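Local atomic coordinates of flagellar biosynthesis protein FlhA (Bacillus subtilis, PDB entry 3MIX), a protein that takes part in the export of flagellar proteins through the type III secretion system, the chain here being its cytosolic domain. Residues 117-125 and 166-174. Numbering follows the deposited sequence.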
loop_
_atom_site.group_PDB
_atom_site.type_symbol
_atom_site.label_atom_id
_atom_site.label_comp_id
_atom_site.label_asym_id
_atom_site.label_seq_id
_atom_site.Cartn_x
_atom_site.Cartn_y
_atom_site.Cartn_z
ATOM N N GLU A 117 15.542 16.368 -4.157
ATOM C CA GLU A 117 16.858 16.986 -4.208
ATOM C C GLU A 117 17.470 17.013 -2.812
ATOM O O GLU A 117 16.781 17.269 -1.824
ATOM C CB GLU A 117 16.776 18.402 -4.801
ATOM C CG GLU A 117 15.913 19.417 -4.016
ATOM C CD GLU A 117 14.430 19.036 -3.923
ATOM O OE1 GLU A 117 13.895 18.420 -4.877
ATOM O OE2 GLU A 117 13.792 19.357 -2.892
ATOM N N LEU A 118 18.762 16.731 -2.735
ATOM C CA LEU A 118 19.462 16.753 -1.461
ATOM C C LEU A 118 20.713 17.620 -1.504
ATOM O O LEU A 118 21.424 17.671 -2.509
ATOM C CB LEU A 118 19.818 15.335 -1.011
ATOM C CG LEU A 118 18.696 14.351 -0.653
ATOM C CD1 LEU A 118 19.287 12.961 -0.456
ATOM C CD2 LEU A 118 17.900 14.782 0.582
ATOM N N LEU A 119 20.959 18.313 -0.399
ATOM C CA LEU A 119 22.186 19.069 -0.201
ATOM C C LEU A 119 22.928 18.398 0.951
ATOM O O LEU A 119 22.638 18.650 2.123
ATOM C CB LEU A 119 21.863 20.531 0.111
ATOM C CG LEU A 119 21.182 21.352 -0.992
ATOM C CD1 LEU A 119 20.570 22.626 -0.421
ATOM C CD2 LEU A 119 22.153 21.687 -2.121
ATOM N N LEU A 120 23.875 17.529 0.599
ATOM C CA LEU A 120 24.510 16.600 1.543
ATOM C C LEU A 120 25.196 17.295 2.714
ATOM O O LEU A 120 25.217 16.769 3.830
ATOM C CB LEU A 120 25.521 15.696 0.827
ATOM C CG LEU A 120 25.294 15.279 -0.630
ATOM C CD1 LEU A 120 25.998 16.272 -1.575
ATOM C CD2 LEU A 120 25.803 13.871 -0.852
ATOM N N ASP A 121 25.749 18.475 2.449
ATOM C CA ASP A 121 26.464 19.245 3.460
ATOM C C ASP A 121 25.500 20.071 4.322
ATOM O O ASP A 121 25.937 20.872 5.147
ATOM C CB ASP A 121 27.507 20.156 2.793
ATOM C CG ASP A 121 28.176 19.505 1.581
ATOM O OD1 ASP A 121 27.464 19.153 0.613
ATOM O OD2 ASP A 121 29.419 19.354 1.593
ATOM N N HIS A 122 24.196 19.863 4.139
ATOM C CA HIS A 122 23.179 20.678 4.814
ATOM C C HIS A 122 22.232 19.894 5.729
ATOM O O HIS A 122 22.444 18.710 5.993
ATOM C CB HIS A 122 22.385 21.504 3.794
ATOM C CG HIS A 122 23.181 22.599 3.159
ATOM N ND1 HIS A 122 23.201 23.885 3.653
ATOM C CD2 HIS A 122 23.995 22.599 2.076
ATOM C CE1 HIS A 122 23.989 24.633 2.900
ATOM N NE2 HIS A 122 24.481 23.876 1.934
ATOM N N TYR A 123 21.213 20.594 6.230
ATOM C CA TYR A 123 20.170 20.034 7.087
ATOM C C TYR A 123 18.834 20.721 6.793
ATOM O O TYR A 123 18.794 21.880 6.361
ATOM C CB TYR A 123 20.510 20.204 8.573
ATOM C CG TYR A 123 21.807 19.569 9.037
ATOM C CD1 TYR A 123 21.837 18.252 9.498
ATOM C CD2 TYR A 123 23.006 20.305 9.050
ATOM C CE1 TYR A 123 23.026 17.668 9.939
ATOM C CE2 TYR A 123 24.203 19.729 9.491
ATOM C CZ TYR A 123 24.203 18.411 9.935
ATOM O OH TYR A 123 25.376 17.836 10.372
ATOM N N LEU A 124 17.744 19.994 7.041
ATOM C CA LEU A 124 16.390 20.453 6.730
ATOM C C LEU A 124 15.599 20.759 8.010
ATOM O O LEU A 124 15.448 19.891 8.875
ATOM C CB LEU A 124 15.672 19.400 5.871
ATOM C CG LEU A 124 14.391 19.778 5.124
ATOM C CD1 LEU A 124 14.649 20.860 4.061
ATOM C CD2 LEU A 124 13.763 18.528 4.505
ATOM N N ALA A 125 15.109 21.999 8.122
ATOM C CA ALA A 125 14.445 22.480 9.344
ATOM C C ALA A 125 12.923 22.314 9.325
ATOM O O ALA A 125 12.202 23.097 8.703
ATOM C CB ALA A 125 14.829 23.929 9.623
ATOM N N THR A 166 12.158 21.249 13.875
ATOM C CA THR A 166 12.978 20.046 14.027
ATOM C C THR A 166 13.971 19.901 12.858
ATOM O O THR A 166 13.700 20.373 11.746
ATOM C CB THR A 166 12.098 18.775 14.247
ATOM O OG1 THR A 166 12.716 17.911 15.213
ATOM C CG2 THR A 166 11.833 18.015 12.936
ATOM N N VAL A 167 15.119 19.270 13.123
ATOM C CA VAL A 167 16.254 19.263 12.181
ATOM C C VAL A 167 16.619 17.856 11.687
ATOM O O VAL A 167 16.883 16.954 12.492
ATOM C CB VAL A 167 17.515 19.927 12.794
ATOM C CG1 VAL A 167 18.529 20.252 11.706
ATOM C CG2 VAL A 167 17.152 21.191 13.581
ATOM N N VAL A 168 16.651 17.693 10.360
ATOM C CA VAL A 168 16.855 16.384 9.714
ATOM C C VAL A 168 18.013 16.416 8.704
ATOM O O VAL A 168 18.061 17.279 7.823
ATOM C CB VAL A 168 15.575 15.890 8.964
ATOM C CG1 VAL A 168 15.647 14.402 8.724
ATOM C CG2 VAL A 168 14.303 16.222 9.725
ATOM N N ASP A 169 18.933 15.463 8.827
ATOM C CA ASP A 169 20.015 15.315 7.851
ATOM C C ASP A 169 19.510 14.664 6.543
ATOM O O ASP A 169 18.478 13.999 6.543
ATOM C CB ASP A 169 21.188 14.539 8.457
ATOM C CG ASP A 169 20.758 13.246 9.092
ATOM O OD1 ASP A 169 20.225 13.288 10.225
ATOM O OD2 ASP A 169 20.957 12.187 8.457
ATOM N N PRO A 170 20.234 14.866 5.425
ATOM C CA PRO A 170 19.704 14.537 4.095
ATOM C C PRO A 170 19.415 13.052 3.885
ATOM O O PRO A 170 18.413 12.691 3.253
ATOM C CB PRO A 170 20.825 14.994 3.155
ATOM C CG PRO A 170 21.620 15.988 3.969
ATOM C CD PRO A 170 21.597 15.414 5.338
ATOM N N ALA A 171 20.290 12.205 4.416
ATOM C CA ALA A 171 20.142 10.772 4.284
ATOM C C ALA A 171 18.844 10.310 4.955
ATOM O O ALA A 171 18.191 9.377 4.484
ATOM C CB ALA A 171 21.340 10.079 4.873
ATOM N N SER A 172 18.476 10.987 6.041
ATOM C CA SER A 172 17.219 10.751 6.740
ATOM C C SER A 172 16.026 11.245 5.939
ATOM O O SER A 172 14.990 10.587 5.914
ATOM C CB SER A 172 17.219 11.411 8.126
ATOM O OG SER A 172 17.745 10.541 9.102
ATOM N N VAL A 173 16.168 12.404 5.298
ATOM C CA VAL A 173 15.112 12.917 4.422
ATOM C C VAL A 173 14.774 11.896 3.323
ATOM O O VAL A 173 13.604 11.578 3.118
ATOM C CB VAL A 173 15.475 14.279 3.792
ATOM C CG1 VAL A 173 14.312 14.821 2.968
ATOM C CG2 VAL A 173 15.859 15.278 4.875
ATOM N N VAL A 174 15.802 11.384 2.643
ATOM C CA VAL A 174 15.606 10.436 1.549
ATOM C C VAL A 174 15.095 9.089 2.070
ATOM O O VAL A 174 14.283 8.440 1.415
ATOM C CB VAL A 174 16.871 10.316 0.605
ATOM C CG1 VAL A 174 18.127 9.871 1.387
ATOM C CG2 VAL A 174 16.598 9.353 -0.544
#
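Leu124 and Val168 pair their backbones in both directions. Leu124 N donates to Val168 O at 2.8 Å, nearly straight at 167°. Val168 N returns a bond to Leu124 O at 2.9 Å. This is a single antiparallel, hydrogen-bonded pair. Around it run CA-H...O contacts, such as Ala125 CA to Thr166 O at 3.3 Å.

Apolar side chains make a second set of contacts. With CG anti to the carbonyl carbon (chi1 -66°), Leu118 puts its two methyls on different residues of the helix that starts at Pro170: CD1 lies 3.7 Å from Val174 CB, and CD2 lies 3.9 Å from Pro170 CB and also meets Val173. An alanine at Leu118 is likely to leave Pro170, Val173 and Val174 without this packing and open a gap between loop and helix.

The contact joins the loop after strand 111-117, an edge strand of a mixed four-stranded sheet, to the lead-in and first turn of helix 170-189. Asp169 is the N-cap residue of that helix. The type I turn from Leu119 to His122 curls over Pro170, whose CG sits 3.4 Å from Leu119 O.

Further out, Leu124 CD2 meets Val173 CG2 at 3.9 Å, the side chains crossing at about a right angle. Tyr123 CB touches Val167 CG1, and its ring meets CA and CB of Asp169, with CD1 3.8 Å from Asp169 CA. Inward, Leu60 of helix 58-62 packs on Val174, and Tyr104 on Leu118.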